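Local coordinates for envelope glycoprotein (PDB 5XEA) that probably attaches the virus to its host-cell receptor and later drives fusion of the viral and host membranes, at residues R309-Q312 and L313-L317; G394-I397 and Y398-S401. All coordinates share one frame; numbering follows the deposited sequence.

Interaction 1 (R309-Q312 and L313-L317); sequences RFRQ and LSEIL
Arg311 folds over the extended side chain of Glu315, one helical turn further on, its CG lying 3.6 Å from Glu315 OE2. A bend at its third torsion (chi3 53°) turns the guanidinium back, and Arg311 NH1 forms a salt bridge to Glu315 OE2 at 2.9 Å. That oxygen lies in the guanidinium plane, but the nitrogen sits above the carboxylate plane, the two groups being turned 57° apart. The same guanidinium meets Gln312 end-on: NH1 at 2.9 Å and NH2 at 3.2 Å both donate to OE1, from opposite faces of the amide plane. With NH2 also bonded to Ser308, the guanidinium has three partners, which would limit its rotation. Ser314 OG returns to the backbone, donating to Arg311 O at 2.8 Å from the same face as the N-H of Glu315, so one carbonyl takes two bonds. Gln312 leads its chain past Ile316, CG to CD1 4.2 Å, and its NE2 donates to the backbone O of Ile397 of the second subunit. Arg309 donates through NH2 to Ser401 O of the second subunit and forms a salt bridge through NH1 with Asp307 of the third. Phe310 meets the Phe310 rings of both other subunits edge-to-face; a long helix joining its two copies through the same residue, with polar i to i+4 pairing on its flank, is consistent with the central helical bundle of a gp64-type, class III fusion protein.

Interaction 2 (G394-I397 and Y398-S401); sequences GIDI and YNFS. With NAG (2-acetamido-2-deoxy-beta-D-glucopyranose), chain G.
An Asx turn brings the chain out of strand 393-395 and into a glycosylated Asn-Phe-Ser sequon. The turn's acceptor is Asp396 OD1, which takes the N-H groups two and three residues on: Tyr398 N at 2.8 Å and Asn399 N at 2.9 Å. The second bond is nearly straight (174°) and the first more bent (137°). Both donors come from above the same face of the carboxylate, which is brought over the following peptides because CG stands opposite the backbone N (chi1 174°). A water extends this grip: it donates to Asp396 OD2 and accepts the N-H of Phe400 at 2.9 Å, linking the carboxylate to the middle residue of the sequon. Ile397 and Tyr398, next to each other in the turn, run side by side in the same direction. CG1 of Ile397 sits over the centre of the Tyr398 ring in a CH-pi contact, 3.6 Å from the centroid, while CD1 continues over the ring toward CZ. In the trimer this turn packs against the long helices of two neighbouring subunits: Ile397 and Tyr398 pack on Ile316 of the third, and Tyr398 OH bonds to Asp318 of the second. Gly394 and Ile395 meanwhile pair in parallel with a strand of the third subunit. At the root of the tyrosine, Tyr398 CB lies 3.7 Å above the plane of the Phe400 ring, over its centre. Asn399, in a left-handed backbone conformation, is joined through ND2 to C1 of the N-acetylglucosamine by a 1.5 Å covalent bond. Ser401, which completes the sequon, brings OG to 3.6 Å from O6 of the sugar.

How the interactions relate
Within one chain the two contacts stand apart, their centres 21 Å from each other and their nearest atoms about 9 Å; it is the trimer that brings their residues together. Interaction 1 lies in the C-terminal half of helix 282-327 and is mostly buried against the other two subunits, whereas interaction 2 is a non-helical turn, buried on its Ile397 and Tyr398 side and with a glycan on Asn399 at its more exposed side. Both rely on a carboxylate, paired with a guanidinium in 309-317 but with backbone N-H groups and a water in 394-401. Across the interface, Arg309 and Gln312 of one subunit donate to the backbone carbonyls of Ser401 and Ile397 of another.

Interaction 1 (R309-Q312 and L313-L317)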
loop_
_atom_site.group_PDB
_atom_site.type_symbol
_atom_site.label_atom_id
_atom_site.label_comp_id
_atom_site.label_asym_id
_atom_site.label_seq_id
_atom_site.Cartn_x
_atom_site.Cartn_y
_atom_site.Cartn_z
ATOM N N ARG B 309 13.967 0.770 -35.818
ATOM C CA ARG B 309 14.969 -0.130 -36.378
ATOM C C ARG B 309 14.359 -1.026 -37.446
ATOM O O ARG B 309 14.988 -1.280 -38.480
ATOM C CB ARG B 309 15.621 -0.956 -35.270
ATOM C CG ARG B 309 16.439 -0.103 -34.308
ATOM C CD ARG B 309 17.054 -0.945 -33.228
ATOM N NE ARG B 309 17.869 -0.136 -32.329
ATOM C CZ ARG B 309 18.615 -0.633 -31.352
ATOM N NH1 ARG B 309 18.658 -1.947 -31.148
ATOM N NH2 ARG B 309 19.324 0.178 -30.584
ATOM N N PHE B 310 13.136 -1.516 -37.213
ATOM C CA PHE B 310 12.437 -2.287 -38.236
ATOM C C PHE B 310 12.139 -1.444 -39.463
ATOM O O PHE B 310 12.285 -1.921 -40.600
ATOM C CB PHE B 310 11.161 -2.878 -37.662
ATOM C CG PHE B 310 11.425 -3.999 -36.709
ATOM C CD1 PHE B 310 11.891 -5.219 -37.180
ATOM C CD2 PHE B 310 11.243 -3.832 -35.349
ATOM C CE1 PHE B 310 12.163 -6.255 -36.311
ATOM C CE2 PHE B 310 11.506 -4.861 -34.476
ATOM C CZ PHE B 310 11.974 -6.081 -34.960
ATOM N N ARG B 311 11.736 -0.189 -39.257
ATOM C CA ARG B 311 11.584 0.726 -40.379
ATOM C C ARG B 311 12.874 0.800 -41.179
ATOM O O ARG B 311 12.860 0.686 -42.405
ATOM C CB ARG B 311 11.191 2.120 -39.889
ATOM C CG ARG B 311 11.177 3.163 -41.012
ATOM C CD ARG B 311 11.292 4.604 -40.473
ATOM N NE ARG B 311 12.448 4.739 -39.594
ATOM C CZ ARG B 311 13.722 4.710 -39.987
ATOM N NH1 ARG B 311 14.040 4.559 -41.273
ATOM N NH2 ARG B 311 14.692 4.824 -39.089
ATOM N N GLN B 312 14.003 0.979 -40.486
ATOM C CA GLN B 312 15.285 1.120 -41.156
ATOM C C GLN B 312 15.691 -0.175 -41.854
ATOM O O GLN B 312 16.154 -0.145 -43.005
ATOM C CB GLN B 312 16.353 1.533 -40.151
ATOM C CG GLN B 312 17.712 1.808 -40.749
ATOM C CD GLN B 312 17.762 3.162 -41.431
ATOM O OE1 GLN B 312 16.839 3.959 -41.297
ATOM N NE2 GLN B 312 18.836 3.423 -42.177
ATOM N N LEU B 313 15.524 -1.324 -41.181
ATOM C CA LEU B 313 15.855 -2.599 -41.824
ATOM C C LEU B 313 15.016 -2.824 -43.072
ATOM O O LEU B 313 15.523 -3.324 -44.081
ATOM C CB LEU B 313 15.681 -3.763 -40.858
ATOM C CG LEU B 313 16.779 -3.837 -39.782
ATOM C CD1 LEU B 313 16.486 -4.976 -38.820
ATOM C CD2 LEU B 313 18.176 -3.998 -40.405
ATOM N N SER B 314 13.735 -2.446 -43.034
ATOM C CA SER B 314 12.904 -2.639 -44.214
ATOM C C SER B 314 13.386 -1.775 -45.371
ATOM O O SER B 314 13.236 -2.171 -46.528
ATOM C CB SER B 314 11.437 -2.338 -43.910
ATOM O OG SER B 314 11.215 -0.948 -43.946
ATOM N N GLU B 315 13.976 -0.610 -45.081
ATOM C CA GLU B 315 14.522 0.223 -46.151
ATOM C C GLU B 315 15.795 -0.388 -46.727
ATOM O O GLU B 315 15.982 -0.414 -47.949
ATOM C CB GLU B 315 14.789 1.637 -45.636
ATOM C CG GLU B 315 13.533 2.335 -45.097
ATOM C CD GLU B 315 13.817 3.698 -44.474
ATOM O OE1 GLU B 315 14.983 4.144 -44.504
ATOM O OE2 GLU B 315 12.868 4.326 -43.949
ATOM N N ILE B 316 16.686 -0.872 -45.860
ATOM C CA ILE B 316 17.908 -1.531 -46.313
ATOM C C ILE B 316 17.575 -2.779 -47.118
ATOM O O ILE B 316 18.071 -2.969 -48.235
ATOM C CB ILE B 316 18.808 -1.863 -45.112
ATOM C CG1 ILE B 316 19.246 -0.574 -44.419
ATOM C CG2 ILE B 316 19.997 -2.738 -45.558
ATOM C CD1 ILE B 316 19.958 -0.796 -43.097
ATOM N N LEU B 317 16.718 -3.645 -46.567
ATOM C CA LEU B 317 16.377 -4.882 -47.266
ATOM C C LEU B 317 15.710 -4.607 -48.603
ATOM O O LEU B 317 15.980 -5.308 -49.583
ATOM C CB LEU B 317 15.486 -5.760 -46.402
ATOM C CG LEU B 317 16.252 -6.654 -45.432
ATOM C CD1 LEU B 317 15.307 -7.297 -44.416
ATOM C CD2 LEU B 317 17.022 -7.715 -46.237
#

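Interaction 2 (G394-I397 and Y398-S401)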
loop_
_atom_site.group_PDB
_atom_site.type_symbol
_atom_site.label_atom_id
_atom_site.label_comp_id
_atom_site.label_asym_id
_atom_site.label_seq_id
_atom_site.Cartn_x
_atom_site.Cartn_y
_atom_site.Cartn_z
ATOM N N GLY B 394 20.018 -28.587 -40.983
ATOM C CA GLY B 394 19.760 -27.176 -40.786
ATOM C C GLY B 394 21.029 -26.455 -40.381
ATOM O O GLY B 394 21.855 -26.972 -39.627
ATOM N N ILE B 395 21.218 -25.275 -40.949
ATOM C CA ILE B 395 22.270 -24.367 -40.513
ATOM C C ILE B 395 21.603 -23.106 -39.978
ATOM O O ILE B 395 20.757 -22.510 -40.656
ATOM C CB ILE B 395 23.249 -24.025 -41.644
ATOM C CG1 ILE B 395 24.120 -25.239 -42.000
ATOM C CG2 ILE B 395 24.139 -22.861 -41.256
ATOM C CD1 ILE B 395 25.080 -24.937 -43.123
ATOM N N ASP B 396 21.973 -22.720 -38.771
ATOM C CA ASP B 396 21.379 -21.569 -38.074
ATOM C C ASP B 396 22.403 -20.439 -38.113
ATOM O O ASP B 396 23.404 -20.478 -37.396
ATOM C CB ASP B 396 21.009 -21.949 -36.644
ATOM C CG ASP B 396 20.526 -20.743 -35.802
ATOM O OD1 ASP B 396 20.139 -19.699 -36.378
ATOM O OD2 ASP B 396 20.514 -20.860 -34.553
ATOM N N ILE B 397 22.163 -19.445 -38.971
ATOM C CA ILE B 397 23.012 -18.258 -39.008
ATOM C C ILE B 397 22.524 -17.176 -38.046
ATOM O O ILE B 397 23.207 -16.156 -37.879
ATOM C CB ILE B 397 23.075 -17.664 -40.428
ATOM C CG1 ILE B 397 21.720 -17.025 -40.767
ATOM C CG2 ILE B 397 23.407 -18.727 -41.446
ATOM C CD1 ILE B 397 21.636 -16.422 -42.152
ATOM N N TYR B 398 21.364 -17.352 -37.425
ATOM C CA TYR B 398 20.856 -16.292 -36.551
ATOM C C TYR B 398 21.269 -16.470 -35.100
ATOM O O TYR B 398 21.709 -15.501 -34.472
ATOM C CB TYR B 398 19.332 -16.199 -36.657
ATOM C CG TYR B 398 18.937 -15.922 -38.097
ATOM C CD1 TYR B 398 19.050 -14.647 -38.630
ATOM C CD2 TYR B 398 18.507 -16.948 -38.928
ATOM C CE1 TYR B 398 18.734 -14.401 -39.951
ATOM C CE2 TYR B 398 18.171 -16.704 -40.235
ATOM C CZ TYR B 398 18.289 -15.437 -40.739
ATOM O OH TYR B 398 17.973 -15.209 -42.054
ATOM N N ASN B 399 21.161 -17.688 -34.569
ATOM C CA ASN B 399 21.561 -18.003 -33.193
ATOM C C ASN B 399 20.880 -17.061 -32.195
ATOM O O ASN B 399 21.510 -16.531 -31.275
ATOM C CB ASN B 399 23.094 -17.970 -33.062
ATOM C CG ASN B 399 23.601 -18.566 -31.739
ATOM O OD1 ASN B 399 23.047 -19.543 -31.236
ATOM N ND2 ASN B 399 24.661 -17.967 -31.178
ATOM N N PHE B 400 19.585 -16.812 -32.416
ATOM C CA PHE B 400 18.788 -16.036 -31.478
ATOM C C PHE B 400 18.483 -16.881 -30.246
ATOM O O PHE B 400 18.267 -18.091 -30.340
ATOM C CB PHE B 400 17.466 -15.593 -32.121
ATOM C CG PHE B 400 17.612 -14.633 -33.302
ATOM C CD1 PHE B 400 18.774 -13.905 -33.519
ATOM C CD2 PHE B 400 16.548 -14.441 -34.182
ATOM C CE1 PHE B 400 18.875 -13.035 -34.597
ATOM C CE2 PHE B 400 16.650 -13.572 -35.248
ATOM C CZ PHE B 400 17.814 -12.863 -35.454
ATOM N N SER B 401 18.469 -16.239 -29.083
ATOM C CA SER B 401 18.009 -16.872 -27.853
ATOM C C SER B 401 16.536 -16.558 -27.623
ATOM O O SER B 401 16.047 -15.490 -27.996
ATOM C CB SER B 401 18.827 -16.404 -26.650
ATOM O OG SER B 401 20.131 -16.939 -26.723
HETATM C C1 NAG G . 25.295 -18.384 -29.936
HETATM C C2 NAG G . 26.802 -18.436 -30.104
HETATM C C3 NAG G . 27.455 -18.981 -28.837
HETATM C C4 NAG G . 26.976 -18.259 -27.579
HETATM C C5 NAG G . 25.467 -17.968 -27.576
HETATM C C6 NAG G . 25.104 -16.868 -26.602
HETATM C C7 NAG G . 27.627 -18.712 -32.394
HETATM C C8 NAG G . 27.949 -19.683 -33.495
HETATM N N2 NAG G . 27.169 -19.244 -31.257
HETATM O O3 NAG G . 28.869 -18.849 -28.948
HETATM O O4 NAG G . 27.196 -19.165 -26.508
HETATM O O5 NAG G . 24.974 -17.540 -28.857
HETATM O O6 NAG G . 23.716 -16.849 -26.303
HETATM O O7 NAG G . 27.779 -17.502 -32.526
HETATM O O HOH W 1 18.284 -18.805 -33.997
#